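Local coordinates for protein kinase A regulatory subunit, putative (Trypanosoma cruzi, PDB 6FTF) that probably holds the catalytic subunit of a cAMP-independent protein kinase A in check until nucleosides or their analogues, such as 7-cyano-7-deazainosine, bind its two cyclic-nucleotide-binding-type domains, at residues Ile192-Glu197 with Val245-Ala250; Thr209-Gly214 with Val249-Val254; Cys225-Gly230 with Asp281-Tyr286. One frame throughout, in Å; residues are numbered along the deposited sequence. Where two conformers were deposited one is given.

Contact 1 (Ile192-Glu197 with Val245-Ala250). With 7CI (7-cyano-7-deazainosine), chain E.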
loop_
_atom_site.group_PDB
_atom_site.type_symbol
_atom_site.label_atom_id
_atom_site.label_comp_id
_atom_site.label_asym_id
_atom_site.label_seq_id
_atom_site.Cartn_x
_atom_site.Cartn_y
_atom_site.Cartn_z
ATOM N N ILE A 192 15.114 14.153 -3.985
ATOM C CA ILE A 192 14.180 13.079 -3.693
ATOM C C ILE A 192 13.096 13.028 -4.755
ATOM O O ILE A 192 12.738 11.941 -5.237
ATOM C CB ILE A 192 13.605 13.307 -2.282
ATOM C CG1 ILE A 192 14.749 13.302 -1.257
ATOM C CG2 ILE A 192 12.545 12.266 -1.952
ATOM C CD1 ILE A 192 14.382 13.740 0.134
ATOM N N ILE A 193 12.563 14.202 -5.121
ATOM C CA ILE A 193 11.596 14.379 -6.197
ATOM C C ILE A 193 12.120 15.479 -7.113
ATOM O O ILE A 193 12.584 16.515 -6.636
ATOM C CB ILE A 193 10.197 14.739 -5.650
ATOM C CG1 ILE A 193 9.658 13.577 -4.836
ATOM C CG2 ILE A 193 9.252 15.122 -6.783
ATOM C CD1 ILE A 193 8.376 13.892 -4.026
ATOM N N HIS A 194 12.035 15.255 -8.428
ATOM C CA HIS A 194 12.263 16.301 -9.415
ATOM C C HIS A 194 10.929 16.823 -9.921
ATOM O O HIS A 194 9.998 16.050 -10.154
ATOM C CB HIS A 194 13.036 15.776 -10.629
ATOM C CG HIS A 194 14.512 15.685 -10.421
ATOM N ND1 HIS A 194 15.372 16.729 -10.693
ATOM C CD2 HIS A 194 15.279 14.671 -9.968
ATOM C CE1 HIS A 194 16.610 16.348 -10.429
ATOM N NE2 HIS A 194 16.580 15.106 -9.976
ATOM N N TYR A 195 10.868 18.132 -10.117
ATOM C CA TYR A 195 9.765 18.785 -10.811
ATOM C C TYR A 195 9.530 18.146 -12.166
ATOM O O TYR A 195 10.479 17.815 -12.872
ATOM C CB TYR A 195 10.182 20.247 -11.003
ATOM C CG TYR A 195 9.192 21.128 -11.721
ATOM C CD1 TYR A 195 9.086 21.120 -13.092
ATOM C CD2 TYR A 195 8.372 22.003 -11.018
ATOM C CE1 TYR A 195 8.183 21.936 -13.750
ATOM C CE2 TYR A 195 7.475 22.822 -11.670
ATOM C CZ TYR A 195 7.393 22.780 -13.024
ATOM O OH TYR A 195 6.518 23.599 -13.703
ATOM N N GLY A 196 8.264 18.016 -12.550
ATOM C CA GLY A 196 7.915 17.637 -13.903
ATOM C C GLY A 196 7.879 16.162 -14.194
ATOM O O GLY A 196 7.813 15.785 -15.374
ATOM N N GLU A 197 7.840 15.316 -13.182
ATOM C CA GLU A 197 7.854 13.873 -13.372
ATOM C C GLU A 197 6.513 13.261 -12.995
ATOM O O GLU A 197 5.645 13.895 -12.427
ATOM C CB GLU A 197 9.024 13.189 -12.645
ATOM C CG GLU A 197 9.172 13.414 -11.152
ATOM C CD GLU A 197 10.529 12.863 -10.597
ATOM O OE1 GLU A 197 11.389 12.524 -11.437
ATOM O OE2 GLU A 197 10.760 12.763 -9.354
ATOM N N VAL A 245 5.019 19.088 -9.196
ATOM C CA VAL A 245 5.010 20.531 -9.328
ATOM C C VAL A 245 6.101 21.193 -8.519
ATOM O O VAL A 245 6.174 22.426 -8.482
ATOM C CB VAL A 245 3.617 21.104 -9.000
ATOM C CG1 VAL A 245 2.641 20.751 -10.111
ATOM C CG2 VAL A 245 3.094 20.544 -7.683
ATOM N N ALA A 246 6.959 20.419 -7.864
ATOM C CA ALA A 246 8.087 20.969 -7.137
ATOM C C ALA A 246 9.191 19.934 -7.074
ATOM O O ALA A 246 8.931 18.731 -7.147
ATOM C CB ALA A 246 7.689 21.339 -5.708
ATOM N N ASP A 247 10.421 20.420 -6.935
ATOM C CA ASP A 247 11.509 19.568 -6.505
ATOM C C ASP A 247 11.424 19.416 -4.994
ATOM O O ASP A 247 11.005 20.329 -4.287
ATOM C CB ASP A 247 12.861 20.198 -6.815
ATOM C CG ASP A 247 13.033 20.566 -8.272
ATOM O OD1 ASP A 247 12.989 19.659 -9.117
ATOM O OD2 ASP A 247 13.269 21.771 -8.558
ATOM N N VAL A 248 11.903 18.285 -4.485
ATOM C CA VAL A 248 12.127 18.107 -3.056
ATOM C C VAL A 248 13.562 17.645 -2.900
ATOM O O VAL A 248 13.947 16.619 -3.478
ATOM C CB VAL A 248 11.150 17.102 -2.426
ATOM C CG1 VAL A 248 11.431 17.005 -0.946
ATOM C CG2 VAL A 248 9.708 17.522 -2.700
ATOM N N VAL A 249 14.358 18.428 -2.173
ATOM C CA VAL A 249 15.805 18.247 -2.103
ATOM C C VAL A 249 16.207 18.028 -0.651
ATOM O O VAL A 249 15.785 18.779 0.229
ATOM C CB VAL A 249 16.538 19.476 -2.678
ATOM C CG1 VAL A 249 18.047 19.253 -2.683
ATOM C CG2 VAL A 249 16.016 19.793 -4.074
ATOM N N ALA A 250 17.069 17.047 -0.393
ATOM C CA ALA A 250 17.575 16.838 0.964
ATOM C C ALA A 250 18.474 18.003 1.370
ATOM O O ALA A 250 19.384 18.385 0.632
ATOM C CB ALA A 250 18.374 15.544 1.034
HETATM C C1 7CI E . 5.512 18.924 -2.213
HETATM N N1 7CI E . 4.927 20.276 -2.555
HETATM O O1 7CI E . 6.359 18.499 -3.257
HETATM C C2 7CI E . 4.626 21.200 -1.659
HETATM N N2 7CI E . 4.796 21.183 -0.316
HETATM O O2 7CI E . 4.821 16.923 -1.156
HETATM C C3 7CI E . 4.489 22.299 0.375
HETATM N N3 7CI E . 3.921 23.411 -0.266
HETATM O O3 7CI E . 3.773 16.021 -3.431
HETATM C C4 7CI E . 3.705 23.432 -1.617
HETATM N N4 7CI E . 3.227 23.291 -5.800
HETATM C C5 7CI E . 4.090 22.311 -2.382
HETATM O O5 7CI E . 3.148 24.460 -2.097
HETATM C C6 7CI E . 4.085 21.955 -3.797
HETATM C C7 7CI E . 4.631 20.679 -3.816
HETATM C C8 7CI E . 3.618 22.690 -4.885
HETATM C C9 7CI E . 4.460 17.878 -2.083
HETATM C C10 7CI E . 4.375 17.351 -3.420
HETATM C C11 7CI E . 5.867 17.287 -3.813
HETATM C C12 7CI E . 6.129 17.280 -5.373
HETATM O O4 7CI E . 5.365 18.257 -5.989
HETATM O O HOH W 1 14.472 19.337 -11.371
#

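Contact 2 (Thr209-Gly214 with Val249-Val254). With 7CI (7-cyano-7-deazainosine), chain E.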
loop_
_atom_site.group_PDB
_atom_site.type_symbol
_atom_site.label_atom_id
_atom_site.label_comp_id
_atom_site.label_asym_id
_atom_site.label_seq_id
_atom_site.Cartn_x
_atom_site.Cartn_y
_atom_site.Cartn_z
ATOM N N THR A 209 15.986 16.718 7.042
ATOM C CA THR A 209 15.198 17.845 6.561
ATOM C C THR A 209 15.317 17.967 5.050
ATOM O O THR A 209 16.329 17.602 4.456
ATOM C CB THR A 209 15.692 19.127 7.252
ATOM O OG1 THR A 209 15.544 18.955 8.672
ATOM C CG2 THR A 209 14.933 20.359 6.834
ATOM N N VAL A 210 14.231 18.429 4.432
ATOM C CA VAL A 210 14.142 18.633 2.991
ATOM C C VAL A 210 13.633 20.035 2.707
ATOM O O VAL A 210 12.992 20.669 3.544
ATOM C CB VAL A 210 13.220 17.596 2.288
ATOM C CG1 VAL A 210 13.681 16.175 2.610
ATOM C CG2 VAL A 210 11.750 17.803 2.686
ATOM N N GLU A 211 13.889 20.500 1.486
ATOM C CA GLU A 211 13.341 21.755 0.990
ATOM C C GLU A 211 12.524 21.492 -0.266
ATOM O O GLU A 211 12.875 20.647 -1.085
ATOM C CB GLU A 211 14.436 22.793 0.694
ATOM C CG GLU A 211 15.468 22.370 -0.347
ATOM C CD GLU A 211 16.626 23.359 -0.505
ATOM O OE1 GLU A 211 17.500 23.123 -1.383
ATOM O OE2 GLU A 211 16.678 24.363 0.241
ATOM N N VAL A 212 11.425 22.217 -0.385
ATOM C CA VAL A 212 10.515 22.133 -1.523
ATOM C C VAL A 212 10.784 23.350 -2.395
ATOM O O VAL A 212 10.769 24.475 -1.891
ATOM C CB VAL A 212 9.059 22.125 -1.038
ATOM C CG1 VAL A 212 8.097 22.074 -2.198
ATOM C CG2 VAL A 212 8.800 20.948 -0.115
ATOM N N ILE A 213 10.989 23.133 -3.690
ATOM C CA ILE A 213 11.419 24.184 -4.601
ATOM C C ILE A 213 10.451 24.234 -5.779
ATOM O O ILE A 213 10.400 23.305 -6.597
ATOM C CB ILE A 213 12.865 23.962 -5.063
ATOM C CG1 ILE A 213 13.791 23.903 -3.839
ATOM C CG2 ILE A 213 13.308 25.043 -6.031
ATOM C CD1 ILE A 213 15.199 23.494 -4.169
ATOM N N GLY A 214 9.680 25.320 -5.858
ATOM C CA GLY A 214 8.760 25.565 -6.949
ATOM C C GLY A 214 9.408 26.408 -8.031
ATOM O O GLY A 214 10.634 26.462 -8.152
ATOM N N VAL A 249 14.358 18.428 -2.173
ATOM C CA VAL A 249 15.805 18.247 -2.103
ATOM C C VAL A 249 16.207 18.028 -0.651
ATOM O O VAL A 249 15.785 18.779 0.229
ATOM C CB VAL A 249 16.538 19.476 -2.678
ATOM C CG1 VAL A 249 18.047 19.253 -2.683
ATOM C CG2 VAL A 249 16.016 19.793 -4.074
ATOM N N ALA A 250 17.069 17.047 -0.393
ATOM C CA ALA A 250 17.575 16.838 0.964
ATOM C C ALA A 250 18.474 18.003 1.370
ATOM O O ALA A 250 19.384 18.385 0.632
ATOM C CB ALA A 250 18.374 15.544 1.034
ATOM N N THR A 251 18.217 18.599 2.533
ATOM C CA THR A 251 19.114 19.633 3.055
ATOM C C THR A 251 20.077 19.106 4.114
ATOM O O THR A 251 21.031 19.819 4.467
ATOM C CB THR A 251 18.341 20.822 3.638
ATOM O OG1 THR A 251 17.605 20.410 4.793
ATOM C CG2 THR A 251 17.416 21.447 2.615
ATOM N N THR A 252 19.835 17.930 4.656
ATOM C CA THR A 252 20.740 17.187 5.509
ATOM C C THR A 252 20.788 15.796 4.918
ATOM O O THR A 252 20.135 15.517 3.906
ATOM C CB THR A 252 20.170 17.082 6.931
ATOM O OG1 THR A 252 18.932 16.347 6.911
ATOM C CG2 THR A 252 19.895 18.455 7.511
ATOM N N HIS A 253 21.543 14.895 5.528
ATOM C CA HIS A 253 21.295 13.498 5.230
ATOM C C HIS A 253 19.848 13.197 5.594
ATOM O O HIS A 253 19.337 13.688 6.604
ATOM C CB HIS A 253 22.231 12.583 6.014
ATOM C CG HIS A 253 22.146 11.156 5.575
ATOM N ND1 HIS A 253 22.751 10.694 4.423
ATOM C CD2 HIS A 253 21.479 10.102 6.097
ATOM C CE1 HIS A 253 22.478 9.411 4.271
ATOM N NE2 HIS A 253 21.713 9.025 5.277
ATOM N N VAL A 254 19.175 12.435 4.739
ATOM C CA VAL A 254 17.764 12.125 4.915
ATOM C C VAL A 254 17.556 10.626 4.787
ATOM O O VAL A 254 18.128 9.976 3.907
ATOM C CB VAL A 254 16.893 12.874 3.890
ATOM C CG1 VAL A 254 15.458 12.329 3.857
ATOM C CG2 VAL A 254 16.898 14.357 4.174
HETATM C C1 7CI E . 5.512 18.924 -2.213
HETATM N N1 7CI E . 4.927 20.276 -2.555
HETATM O O1 7CI E . 6.359 18.499 -3.257
HETATM C C2 7CI E . 4.626 21.200 -1.659
HETATM N N2 7CI E . 4.796 21.183 -0.316
HETATM O O2 7CI E . 4.821 16.923 -1.156
HETATM C C3 7CI E . 4.489 22.299 0.375
HETATM N N3 7CI E . 3.921 23.411 -0.266
HETATM O O3 7CI E . 3.773 16.021 -3.431
HETATM C C4 7CI E . 3.705 23.432 -1.617
HETATM N N4 7CI E . 3.227 23.291 -5.800
HETATM C C5 7CI E . 4.090 22.311 -2.382
HETATM O O5 7CI E . 3.148 24.460 -2.097
HETATM C C6 7CI E . 4.085 21.955 -3.797
HETATM C C7 7CI E . 4.631 20.679 -3.816
HETATM C C8 7CI E . 3.618 22.690 -4.885
HETATM C C9 7CI E . 4.460 17.878 -2.083
HETATM C C10 7CI E . 4.375 17.351 -3.420
HETATM C C11 7CI E . 5.867 17.287 -3.813
HETATM C C12 7CI E . 6.129 17.280 -5.373
HETATM O O4 7CI E . 5.365 18.257 -5.989
#

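Contact 3 (Cys225-Gly230 with Asp281-Tyr286). With 7CI (7-cyano-7-deazainosine), chain E; EDO (1,2-ethanediol), chain C.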
loop_
_atom_site.group_PDB
_atom_site.type_symbol
_atom_site.label_atom_id
_atom_site.label_comp_id
_atom_site.label_asym_id
_atom_site.label_seq_id
_atom_site.Cartn_x
_atom_site.Cartn_y
_atom_site.Cartn_z
ATOM N N CYS A 225 9.205 25.946 1.062
ATOM C CA CYS A 225 9.183 25.625 2.485
ATOM C C CYS A 225 10.155 24.482 2.743
ATOM O O CYS A 225 10.809 23.981 1.824
ATOM C CB CYS A 225 7.775 25.246 2.958
ATOM S SG CYS A 225 7.156 23.648 2.349
ATOM N N GLU A 226 10.227 24.063 4.007
ATOM C CA GLU A 226 10.955 22.874 4.432
ATOM C C GLU A 226 10.007 21.907 5.125
ATOM O O GLU A 226 8.929 22.292 5.582
ATOM C CB GLU A 226 12.090 23.236 5.401
ATOM C CG GLU A 226 13.191 24.022 4.684
ATOM C CD GLU A 226 14.444 24.244 5.522
ATOM O OE1 GLU A 226 15.472 24.678 4.931
ATOM O OE2 GLU A 226 14.416 23.993 6.747
ATOM N N PHE A 227 10.413 20.640 5.171
ATOM C CA PHE A 227 9.757 19.598 5.951
ATOM C C PHE A 227 10.845 18.800 6.655
ATOM O O PHE A 227 12.016 18.825 6.264
ATOM C CB PHE A 227 8.910 18.672 5.073
ATOM C CG PHE A 227 7.680 19.312 4.526
ATOM C CD1 PHE A 227 6.661 19.728 5.364
ATOM C CD2 PHE A 227 7.509 19.464 3.170
ATOM C CE1 PHE A 227 5.514 20.319 4.852
ATOM C CE2 PHE A 227 6.360 20.040 2.664
ATOM C CZ PHE A 227 5.371 20.460 3.505
ATOM N N THR A 228 10.450 18.054 7.684
ATOM C CA THR A 228 11.427 17.329 8.485
ATOM C C THR A 228 10.814 16.029 9.002
ATOM O O THR A 228 9.765 15.588 8.534
ATOM C CB THR A 228 11.989 18.256 9.571
ATOM O OG1 THR A 228 13.115 17.646 10.206
ATOM C CG2 THR A 228 10.944 18.582 10.585
ATOM N N GLN A 229 11.498 15.408 9.956
ATOM C CA GLN A 229 11.126 14.094 10.454
ATOM C C GLN A 229 9.648 14.036 10.822
ATOM O O GLN A 229 9.141 14.891 11.548
ATOM C CB GLN A 229 12.006 13.804 11.675
ATOM C CG GLN A 229 11.764 12.474 12.336
ATOM C CD GLN A 229 12.749 12.195 13.448
ATOM O OE1 GLN A 229 13.922 12.593 13.379
ATOM N NE2 GLN A 229 12.275 11.537 14.492
ATOM N N GLY A 230 8.970 13.010 10.321
ATOM C CA GLY A 230 7.559 12.809 10.549
ATOM C C GLY A 230 6.664 13.371 9.470
ATOM O O GLY A 230 5.501 12.977 9.383
ATOM N N ASP A 281 -3.191 24.850 5.034
ATOM C CA ASP A 281 -1.892 25.020 5.661
ATOM C C ASP A 281 -1.126 26.080 4.887
ATOM O O ASP A 281 -0.978 25.942 3.658
ATOM C CB ASP A 281 -1.174 23.678 5.577
ATOM C CG ASP A 281 0.191 23.657 6.232
ATOM O OD1 ASP A 281 0.871 24.703 6.338
ATOM O OD2 ASP A 281 0.597 22.535 6.589
ATOM N N PRO A 282 -0.650 27.155 5.522
ATOM C CA PRO A 282 0.042 28.206 4.765
ATOM C C PRO A 282 1.263 27.729 4.012
ATOM O O PRO A 282 1.663 28.401 3.052
ATOM C CB PRO A 282 0.394 29.247 5.837
ATOM C CG PRO A 282 0.355 28.505 7.118
ATOM C CD PRO A 282 -0.707 27.469 6.960
ATOM N N LYS A 283 1.860 26.599 4.395
ATOM C CA LYS A 283 3.006 26.097 3.645
ATOM C C LYS A 283 2.634 25.651 2.238
ATOM O O LYS A 283 3.540 25.455 1.419
ATOM C CB LYS A 283 3.687 24.949 4.395
ATOM C CG LYS A 283 4.290 25.389 5.722
ATOM C CD LYS A 283 4.746 24.222 6.605
ATOM C CE LYS A 283 6.161 23.743 6.264
ATOM N NZ LYS A 283 6.819 22.939 7.373
ATOM N N TYR A 284 1.336 25.493 1.948
ATOM C CA TYR A 284 0.850 25.076 0.639
ATOM C C TYR A 284 0.153 26.203 -0.118
ATOM O O TYR A 284 -0.548 25.938 -1.097
ATOM C CB TYR A 284 -0.059 23.849 0.768
ATOM C CG TYR A 284 0.630 22.600 1.311
ATOM C CD1 TYR A 284 0.899 22.453 2.663
ATOM C CD2 TYR A 284 0.989 21.571 0.465
ATOM C CE1 TYR A 284 1.521 21.317 3.142
ATOM C CE2 TYR A 284 1.601 20.419 0.940
ATOM C CZ TYR A 284 1.860 20.300 2.280
ATOM O OH TYR A 284 2.482 19.184 2.805
ATOM N N GLU A 285 0.392 27.462 0.270
ATOM C CA GLU A 285 -0.137 28.585 -0.493
ATOM C C GLU A 285 0.332 28.539 -1.946
ATOM O O GLU A 285 -0.452 28.782 -2.868
ATOM C CB GLU A 285 0.286 29.894 0.168
ATOM C CG GLU A 285 -0.236 31.120 -0.556
ATOM C CD GLU A 285 0.108 32.419 0.145
ATOM O OE1 GLU A 285 -0.259 33.484 -0.397
ATOM O OE2 GLU A 285 0.740 32.376 1.223
ATOM N N TYR A 286 1.607 28.230 -2.162
ATOM C CA TYR A 286 2.140 28.128 -3.516
ATOM C C TYR A 286 1.343 27.110 -4.337
ATOM O O TYR A 286 0.923 27.385 -5.466
ATOM C CB TYR A 286 3.635 27.771 -3.435
ATOM C CG TYR A 286 4.241 27.499 -4.784
ATOM C CD1 TYR A 286 4.772 28.518 -5.557
ATOM C CD2 TYR A 286 4.253 26.226 -5.299
ATOM C CE1 TYR A 286 5.296 28.272 -6.806
ATOM C CE2 TYR A 286 4.776 25.968 -6.553
ATOM C CZ TYR A 286 5.290 26.996 -7.294
ATOM O OH TYR A 286 5.796 26.759 -8.546
HETATM C C1 7CI E . 5.512 18.924 -2.213
HETATM N N1 7CI E . 4.927 20.276 -2.555
HETATM O O1 7CI E . 6.359 18.499 -3.257
HETATM C C2 7CI E . 4.626 21.200 -1.659
HETATM N N2 7CI E . 4.796 21.183 -0.316
HETATM O O2 7CI E . 4.821 16.923 -1.156
HETATM C C3 7CI E . 4.489 22.299 0.375
HETATM N N3 7CI E . 3.921 23.411 -0.266
HETATM O O3 7CI E . 3.773 16.021 -3.431
HETATM C C4 7CI E . 3.705 23.432 -1.617
HETATM N N4 7CI E . 3.227 23.291 -5.800
HETATM C C5 7CI E . 4.090 22.311 -2.382
HETATM O O5 7CI E . 3.148 24.460 -2.097
HETATM C C6 7CI E . 4.085 21.955 -3.797
HETATM C C7 7CI E . 4.631 20.679 -3.816
HETATM C C8 7CI E . 3.618 22.690 -4.885
HETATM C C9 7CI E . 4.460 17.878 -2.083
HETATM C C10 7CI E . 4.375 17.351 -3.420
HETATM C C11 7CI E . 5.867 17.287 -3.813
HETATM C C12 7CI E . 6.129 17.280 -5.373
HETATM O O4 7CI E . 5.365 18.257 -5.989
HETATM C C1 EDO C . 8.683 9.869 14.603
HETATM O O1 EDO C . 10.108 9.758 14.578
HETATM C C2 EDO C . 8.236 10.998 13.685
HETATM O O2 EDO C . 8.868 12.208 14.109
#

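Contact 1 (Ile192-Glu197 with Val245-Ala250)
Backbone hydrogen bonds tie I192 and I193 to V248. V248 O accepts from I192 N (2.8 Å) and I193 N (3.2 Å), and V248 N returns a bond to I193 O. Two residues facing one make a classic beta bulge, at the corner where the chain passes from one sheet to the next.

The polar side-chain bond comes from D247. Its OD1 takes Y195 N at 2.8 Å along an almost straight N-H line (178°), though from above the carboxylate plane, and a water bridges the same oxygen to H194 ND1. A short acidic side chain suits this place, because OD2 is left for a salt bridge with R215 while OD1 secures the turn from H194 to E197.

Among apolar contacts, I193 and V248 lie side by side, CB to CG2 4.1 Å, two branched residues suited to a strand. By contrast, the Y195 ring turns its C-H edge to V245 O, 3.4 Å from CD2.

The bulge and the D247 bond thus hold the start of strand 247-250, and the loop residues just before it, V245 and A246, meet O4 of 7-cyano-7-deazainosine through weak amide bonds, with A246 CB 3.7 Å from ligand C7 as an apolar contact.

Contact 2 (Thr209-Gly214 with Val249-Val254)
T209, V249 and E211 carry most of this antiparallel contact. T209 works chiefly through its backbone: its O accepts T251 N at 2.9 Å, and its N donates to T252 OG1 at 3.0 Å, so a threonine hydroxyl takes the place of a main-chain acceptor where the strand 247-250 has ended. The T209 methyl CG2 leans on T251 OG1 (3.4 Å), while its own hydroxyl bonds to T228 on the next strand.

V249 faces E211 as a hydrogen-bonded pair, with N to O bonds of 2.9 Å both ways, E211 N to V249 O and V249 N to E211 O. Its branched CB rests against E211 CG.

E211 needs its length here. CG stands between backbone N and carbonyl carbon (chi1 60°) and the chain then runs out extended, alongside V249 and obliquely over T251 CG2, 3.7 Å from CG; the carboxylate ends in a salt bridge with K223.

V210 and A250 point to the other face, where V210 CG1 touches V254 CG2, while V212 CG1 reaches the nucleoside. Strand 209-215 thus sits between 247-250 and 221-228 in a four-strand sheet of order 1-4-2-3, one of two in this domain, as in the cupin-like beta roll of cyclic-nucleotide-binding domains.

Contact 3 (Cys225-Gly230 with Asp281-Tyr286)
F227 and Y284 meet at the closely packed end of this contact, beside the base of 7-cyano-7-deazainosine. The Y284 hydroxyl oxygen OH lies 3.2 Å from F227 CZ, and the two rings are inclined at 41°, neither stacked nor edge to face. Each ring treats the ligand differently. Y284 offers the base a flat face, with C3 of the nucleoside 3.5 Å above the ring plane and displaced toward its rim, whereas F227, with no polar group, fills the edge beside N2, its CE2 being 3.6 Å away. C225 adds a small polarisable atom: SG, set between backbone N and carbonyl carbon by chi1 70°, comes within 3.6 Å of ligand C3. K283 O accepts a hydrogen bond from N3 of the base (2.7 Å), and Y286 meets the cyano nitrogen N4 with its ring edge.

Strand 221-228 belongs to the beta roll of a cyclic-nucleotide-binding domain, and 281-286 leads into helix 285-293, the last in the chain, beyond the roll. An aromatic residue from such a C-terminal helical region capping the base is familiar from regulatory subunits of protein kinase A. Here an Asx turn shapes the approach, D281 OD1 accepting K283 N, and Y284 occupies the N-cap position.

Toward the partly exposed side the contact thins to one long chain. In the conformer described, one of two, K283 bends at chi3 (85°) and slides past F227 in the opposite direction, CE 3.8 Å from CE1 of that ring, until NZ reaches E226 O at 2.8 Å, a bond probably not permanent. Lysine combines an aliphatic stem with an ammonium group for a main-chain carbonyl. The E226 side chain heads away to K223, and the exposed Q229 NE2 holds a 1,2-ethanediol, probably from the crystallisation liquor.

In the fold
The three contacts all touch one nucleoside in the second cyclic-nucleotide-binding domain. Contacts 1 and 2, with centres about 9 Å apart, share V249 and A250, so strand 247-250 is paired on both its edges; I213 N and D247 O, 2.9 Å apart, probably continue the pairing. The centre of contact 3 lies about 11 Å from that of contact 2, joined through neighbouring strands: V212 N to C225 O and V210 N to F227 O are both 2.9 Å, probable hydrogen bonds. Between contacts 1 and 3, about 14 Å apart at their centres, the ligand is divided: contact 1 meets chiefly the sugar and the cyano side, contact 3 the base. E237, G234 and L236 supply further hydrogen bonds.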